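Local structure of chitin binding protein (Streptomyces lividans, 5FTZ) at residues T94-Y99 against L135-T140; A153-H158 against N162-C167. The protein is an AA10 lytic polysaccharide monooxygenase, a copper enzyme that probably binds chitin and breaks its chains by oxidation. One frame throughout, in Å; residues are numbered along the deposited sequence.

Interaction 1 (T94-Y99 against L135-T140); sequences TDFKYY and LSHSGT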
loop_
_atom_site.group_PDB
_atom_site.type_symbol
_atom_site.label_atom_id
_atom_site.label_comp_id
_atom_site.label_asym_id
_atom_site.label_seq_id
_atom_site.Cartn_x
_atom_site.Cartn_y
_atom_site.Cartn_z
ATOM N N THR A 94 -1.921 -1.107 8.761
ATOM C CA THR A 94 -0.523 -1.003 9.101
ATOM C C THR A 94 -0.271 -1.732 10.414
ATOM O O THR A 94 0.521 -2.671 10.431
ATOM C CB THR A 94 -0.075 0.455 9.220
ATOM O OG1 THR A 94 -0.267 1.068 7.945
ATOM C CG2 THR A 94 1.377 0.603 9.638
ATOM N N ASP A 95 -0.929 -1.363 11.511
ATOM C CA ASP A 95 -0.704 -2.031 12.790
ATOM C C ASP A 95 -1.824 -1.746 13.788
ATOM O O ASP A 95 -2.728 -0.933 13.553
ATOM C CB ASP A 95 0.664 -1.691 13.388
ATOM C CG ASP A 95 0.765 -0.332 13.929
ATOM O OD1 ASP A 95 -0.116 0.478 13.789
ATOM O OD2 ASP A 95 1.815 -0.066 14.573
ATOM N N PHE A 96 -1.757 -2.512 14.858
ATOM C CA PHE A 96 -2.548 -2.298 16.087
ATOM C C PHE A 96 -1.600 -2.048 17.226
ATOM O O PHE A 96 -0.629 -2.829 17.361
ATOM C CB PHE A 96 -3.436 -3.508 16.409
ATOM C CG PHE A 96 -4.459 -3.834 15.341
ATOM C CD1 PHE A 96 -5.718 -3.230 15.329
ATOM C CD2 PHE A 96 -4.156 -4.673 14.300
ATOM C CE1 PHE A 96 -6.651 -3.500 14.338
ATOM C CE2 PHE A 96 -5.070 -4.962 13.329
ATOM C CZ PHE A 96 -6.316 -4.359 13.335
ATOM N N LYS A 97 -1.858 -1.055 18.045
ATOM C CA LYS A 97 -1.009 -0.776 19.215
ATOM C C LYS A 97 -1.909 -0.576 20.402
ATOM O O LYS A 97 -2.995 0.040 20.265
ATOM C CB LYS A 97 -0.151 0.448 19.057
ATOM C CG LYS A 97 0.888 0.321 17.966
ATOM C CD LYS A 97 1.651 1.601 17.798
ATOM C CE LYS A 97 2.894 1.376 16.955
ATOM N NZ LYS A 97 3.017 2.471 16.007
ATOM N N TYR A 98 -1.490 -1.044 21.552
ATOM C CA TYR A 98 -2.273 -0.958 22.768
ATOM C C TYR A 98 -1.427 -0.343 23.867
ATOM O O TYR A 98 -0.291 -0.778 24.083
ATOM C CB TYR A 98 -2.758 -2.342 23.207
ATOM C CG TYR A 98 -3.609 -3.024 22.211
ATOM C CD1 TYR A 98 -3.026 -3.798 21.181
ATOM C CD2 TYR A 98 -4.996 -2.940 22.236
ATOM C CE1 TYR A 98 -3.798 -4.435 20.222
ATOM C CE2 TYR A 98 -5.795 -3.577 21.286
ATOM C CZ TYR A 98 -5.208 -4.328 20.302
ATOM O OH TYR A 98 -5.976 -4.965 19.351
ATOM N N TYR A 99 -1.952 0.677 24.533
ATOM C CA TYR A 99 -1.257 1.495 25.530
ATOM C C TYR A 99 -2.038 1.406 26.819
ATOM O O TYR A 99 -3.250 1.209 26.791
ATOM C CB TYR A 99 -1.194 2.974 25.141
ATOM C CG TYR A 99 -0.570 3.281 23.786
ATOM C CD1 TYR A 99 -1.274 3.152 22.626
ATOM C CD2 TYR A 99 0.742 3.661 23.690
ATOM C CE1 TYR A 99 -0.698 3.456 21.412
ATOM C CE2 TYR A 99 1.320 3.983 22.440
ATOM C CZ TYR A 99 0.594 3.870 21.343
ATOM O OH TYR A 99 1.063 4.137 20.056
ATOM N N LEU A 135 -11.628 -9.503 14.636
ATOM C CA LEU A 135 -10.221 -9.857 14.837
ATOM C C LEU A 135 -9.963 -10.028 16.277
ATOM O O LEU A 135 -10.130 -9.051 17.062
ATOM C CB LEU A 135 -9.280 -8.788 14.289
ATOM C CG LEU A 135 -7.792 -9.056 14.503
ATOM C CD1 LEU A 135 -7.252 -10.313 13.844
ATOM C CD2 LEU A 135 -7.029 -7.860 13.982
ATOM N N SER A 136 -9.454 -11.194 16.669
ATOM C CA SER A 136 -9.097 -11.507 18.033
ATOM C C SER A 136 -7.621 -11.845 18.036
ATOM O O SER A 136 -7.164 -12.663 17.221
ATOM C CB SER A 136 -9.859 -12.717 18.519
ATOM O OG SER A 136 -11.228 -12.448 18.695
ATOM N N HIS A 137 -6.844 -11.224 18.900
ATOM C CA HIS A 137 -5.430 -11.562 19.044
ATOM C C HIS A 137 -4.981 -11.449 20.484
ATOM O O HIS A 137 -5.503 -10.635 21.253
ATOM C CB HIS A 137 -4.545 -10.878 18.060
ATOM C CG HIS A 137 -4.712 -9.385 17.950
ATOM N ND1 HIS A 137 -4.488 -8.742 16.766
ATOM C CD2 HIS A 137 -5.098 -8.428 18.812
ATOM C CE1 HIS A 137 -4.678 -7.435 16.908
ATOM N NE2 HIS A 137 -5.091 -7.220 18.134
ATOM N N SER A 138 -4.017 -12.282 20.842
ATOM C CA SER A 138 -3.587 -12.428 22.236
ATOM C C SER A 138 -2.412 -11.550 22.544
ATOM O O SER A 138 -1.372 -11.613 21.836
ATOM C CB SER A 138 -3.171 -13.862 22.502
ATOM O OG SER A 138 -4.237 -14.762 22.254
ATOM N N GLY A 139 -2.482 -10.798 23.639
ATOM C CA GLY A 139 -1.360 -10.047 24.187
ATOM C C GLY A 139 -1.327 -10.165 25.687
ATOM O O GLY A 139 -2.308 -10.507 26.340
ATOM N N THR A 140 -0.175 -9.852 26.248
ATOM C CA THR A 140 -0.046 -9.958 27.696
ATOM C C THR A 140 -0.320 -8.610 28.345
ATOM O O THR A 140 0.283 -7.597 27.987
ATOM C CB THR A 140 1.383 -10.411 28.063
ATOM O OG1 THR A 140 1.622 -11.589 27.318
ATOM C CG2 THR A 140 1.527 -10.681 29.518
#
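A hydrogen bond spans the space between two facing sheets: Tyr98 OH lies 2.7 Å from His137 NE2. Tyrosine suits the place because its ring can pack like phenylalanine while its hydroxyl reaches a polar partner on the facing strand. That buried oxygen is gripped a second time by Trp85 NE1. The Tyr98 and His137 rings meet rim to rim with their planes at 89°, and the hydroxyl comes to the imidazole at its edge, in plane with the ring. His137 can offer this edge because its CG stands between the backbone N and the carbonyl carbon (chi1 51°), which carries the ring across toward strand 95-99. The same imidazole serves Phe96, turning its edge to the phenyl face in an edge-to-face pair with centroids 5.4 Å apart; His137 CE1 comes within 3.8 Å of Phe96 CD2. Farther out on the phenyl ring, Leu135 CD2 touches Phe96 CE2 and CZ, both at 3.6 Å, a branched apolar end filling in against the ring. The strand axes come no nearer than 10.3 Å and run at 34° to each other, too far for backbone pairing. This is the facing-sheet packing of a beta sandwich: strand 134-140 belongs to the sheet that also holds 2-6 and 80-87, whereas strand 93-100 runs between 122-125 and 148-157 in the other sheet, with Trp85 and Phe122 extending the aromatic cluster.

Interaction 2 (A153-H158 against N162-C167); sequences AVWTVH and NAFYAC. With CU (copper (II) ion), chain C.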
loop_
_atom_site.group_PDB
_atom_site.type_symbol
_atom_site.label_atom_id
_atom_site.label_comp_id
_atom_site.label_asym_id
_atom_site.label_seq_id
_atom_site.Cartn_x
_atom_site.Cartn_y
_atom_site.Cartn_z
ATOM N N ALA A 153 -6.497 1.621 22.496
ATOM C CA ALA A 153 -6.235 0.818 21.319
ATOM C C ALA A 153 -6.235 1.716 20.129
ATOM O O ALA A 153 -7.131 2.539 19.973
ATOM C CB ALA A 153 -7.310 -0.252 21.227
ATOM N N VAL A 154 -5.206 1.585 19.313
ATOM C CA VAL A 154 -5.044 2.397 18.118
ATOM C C VAL A 154 -4.846 1.500 16.908
ATOM O O VAL A 154 -3.928 0.676 16.880
ATOM C CB VAL A 154 -3.886 3.384 18.287
ATOM C CG1 VAL A 154 -3.875 4.307 17.056
ATOM C CG2 VAL A 154 -3.998 4.227 19.563
ATOM N N TRP A 155 -5.735 1.654 15.929
ATOM C CA TRP A 155 -5.703 0.906 14.669
ATOM C C TRP A 155 -5.289 1.849 13.545
ATOM O O TRP A 155 -6.024 2.744 13.218
ATOM C CB TRP A 155 -7.089 0.324 14.428
ATOM C CG TRP A 155 -7.293 -0.246 13.057
ATOM C CD1 TRP A 155 -6.379 -0.888 12.289
ATOM C CD2 TRP A 155 -8.532 -0.282 12.316
ATOM N NE1 TRP A 155 -6.959 -1.280 11.073
ATOM C CE2 TRP A 155 -8.289 -0.954 11.109
ATOM C CE3 TRP A 155 -9.831 0.170 12.588
ATOM C CZ2 TRP A 155 -9.288 -1.123 10.143
ATOM C CZ3 TRP A 155 -10.806 -0.061 11.667
ATOM C CH2 TRP A 155 -10.528 -0.682 10.462
ATOM N N THR A 156 -4.096 1.637 12.985
ATOM C CA THR A 156 -3.596 2.521 11.941
ATOM C C THR A 156 -3.848 1.930 10.569
ATOM O O THR A 156 -3.514 0.772 10.303
ATOM C CB THR A 156 -2.134 2.829 12.134
ATOM O OG1 THR A 156 -1.939 3.480 13.412
ATOM C CG2 THR A 156 -1.585 3.730 11.007
ATOM N N VAL A 157 -4.477 2.728 9.705
ATOM C CA VAL A 157 -4.898 2.259 8.400
ATOM C C VAL A 157 -3.818 2.503 7.343
ATOM O O VAL A 157 -3.312 3.616 7.217
ATOM C CB VAL A 157 -6.229 2.938 8.014
ATOM C CG1 VAL A 157 -6.694 2.536 6.629
ATOM C CG2 VAL A 157 -7.306 2.578 9.071
ATOM N N HIS A 158 -3.536 1.480 6.581
ATOM C CA HIS A 158 -2.509 1.525 5.543
ATOM C C HIS A 158 -2.897 2.520 4.400
ATOM O O HIS A 158 -4.014 2.584 3.965
ATOM C CB HIS A 158 -2.406 0.129 4.994
ATOM C CG HIS A 158 -1.504 -0.035 3.784
ATOM N ND1 HIS A 158 -0.140 -0.229 3.873
ATOM C CD2 HIS A 158 -1.842 -0.203 2.489
ATOM C CE1 HIS A 158 0.348 -0.417 2.648
ATOM N NE2 HIS A 158 -0.663 -0.387 1.811
ATOM N N ASN A 162 -4.827 8.140 8.614
ATOM C CA ASN A 162 -5.827 7.971 9.670
ATOM C C ASN A 162 -5.604 6.749 10.539
ATOM O O ASN A 162 -5.021 5.714 10.136
ATOM C CB ASN A 162 -7.167 7.858 8.998
ATOM C CG ASN A 162 -7.538 9.099 8.242
ATOM O OD1 ASN A 162 -7.290 10.168 8.708
ATOM N ND2 ASN A 162 -8.152 8.929 7.079
ATOM N N ALA A 163 -6.217 6.825 11.722
ATOM C CA ALA A 163 -6.220 5.738 12.699
ATOM C C ALA A 163 -7.541 5.818 13.447
ATOM O O ALA A 163 -8.127 6.887 13.572
ATOM C CB ALA A 163 -5.027 5.831 13.636
ATOM N N PHE A 164 -7.921 4.676 14.025
ATOM C CA PHE A 164 -9.107 4.593 14.897
ATOM C C PHE A 164 -8.646 4.430 16.297
ATOM O O PHE A 164 -7.706 3.690 16.557
ATOM C CB PHE A 164 -10.016 3.471 14.457
ATOM C CG PHE A 164 -10.687 3.741 13.116
ATOM C CD1 PHE A 164 -9.996 3.584 11.914
ATOM C CD2 PHE A 164 -11.972 4.251 13.088
ATOM C CE1 PHE A 164 -10.615 3.886 10.700
ATOM C CE2 PHE A 164 -12.564 4.563 11.874
ATOM C CZ PHE A 164 -11.875 4.432 10.729
ATOM N N TYR A 165 -9.296 5.170 17.179
ATOM C CA TYR A 165 -8.933 5.256 18.593
ATOM C C TYR A 165 -10.031 4.728 19.481
ATOM O O TYR A 165 -11.194 5.070 19.306
ATOM C CB TYR A 165 -8.666 6.719 18.958
ATOM C CG TYR A 165 -7.422 7.243 18.261
ATOM C CD1 TYR A 165 -7.476 7.746 16.966
ATOM C CD2 TYR A 165 -6.205 7.311 18.913
ATOM C CE1 TYR A 165 -6.324 8.211 16.306
ATOM C CE2 TYR A 165 -5.051 7.714 18.247
ATOM C CZ TYR A 165 -5.119 8.178 16.960
ATOM O OH TYR A 165 -3.925 8.586 16.360
ATOM N N ALA A 166 -9.679 3.868 20.444
ATOM C CA ALA A 166 -10.699 3.302 21.316
ATOM C C ALA A 166 -10.159 3.176 22.756
ATOM O O ALA A 166 -9.220 2.410 22.996
ATOM C CB ALA A 166 -11.145 1.932 20.833
ATOM N N CYS A 167 -10.722 3.975 23.635
ATOM C CA CYS A 167 -10.351 3.931 25.071
ATOM C C CYS A 167 -11.238 2.944 25.783
ATOM O O CYS A 167 -12.478 3.061 25.662
ATOM C CB CYS A 167 -10.566 5.297 25.710
ATOM S SG CYS A 167 -9.374 6.502 25.057
HETATM CU CU CU C . -0.279 -0.212 -0.089
#
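Phe164 sets out alongside Trp155, its CB 3.8 Å from Trp155 CE3. With CG lying anti to the carbonyl carbon (chi1 -69°), the ring, flat enough to lie along an indole, runs beside it: CG stays close to Trp155 CE3, CD1 comes within 3.5 Å of that atom, and CE1 reaches on to Val157 CG2 at 3.9 Å. Trp155 CZ3 lies over one phenyl face and the valine methyl at the edge. The indole six-membered ring and the phenyl, planes at 30°, barely overlap. Beneath them the backbones form an antiparallel beta hairpin of the LPMO core, Trp155 N giving to Phe164 O at 2.9 Å and Phe164 N to Trp155 O. With an alanine in place of Phe164, Trp155, Val157 and the edge-to-face ring of copper-binding His1 would probably lose their common neighbour, a gap opening between them. On the opposite face of the sheet, Val154 lays CG1 over the Tyr165 ring in a CH-pi contact, 4.2 Å from the centroid, and small Ala163 suits a place where its CB sits 3.3 Å from Trp155 O. Past the strand end, His158 NE2 binds a separate copper at 1.9 Å, completed by Asp159 and by His158 and Asp159 of the second subunit.

In the fold
Strands 93-100 and 148-157 are neighbours in one sheet, and through them the two interactions, with centres about 11 Å apart, are joined. Lys97 O and Val154 N lie 2.9 Å apart, a probable hydrogen bond, as do Thr94 N and Thr156 O at the classic bulge where Thr94 and Asp95 both face Thr156. In the core, Phe96 CE1 packs 3.3 Å from Trp155 CD1, so the aromatic cluster of interaction 1 runs on into the rings of interaction 2. The active-site copper, held by the histidine brace of His1 and His91, lies about 4 Å from the Phe164 side chain and about 11 Å from that of Phe96 (nearest atoms); the copper on His158 is a different ion.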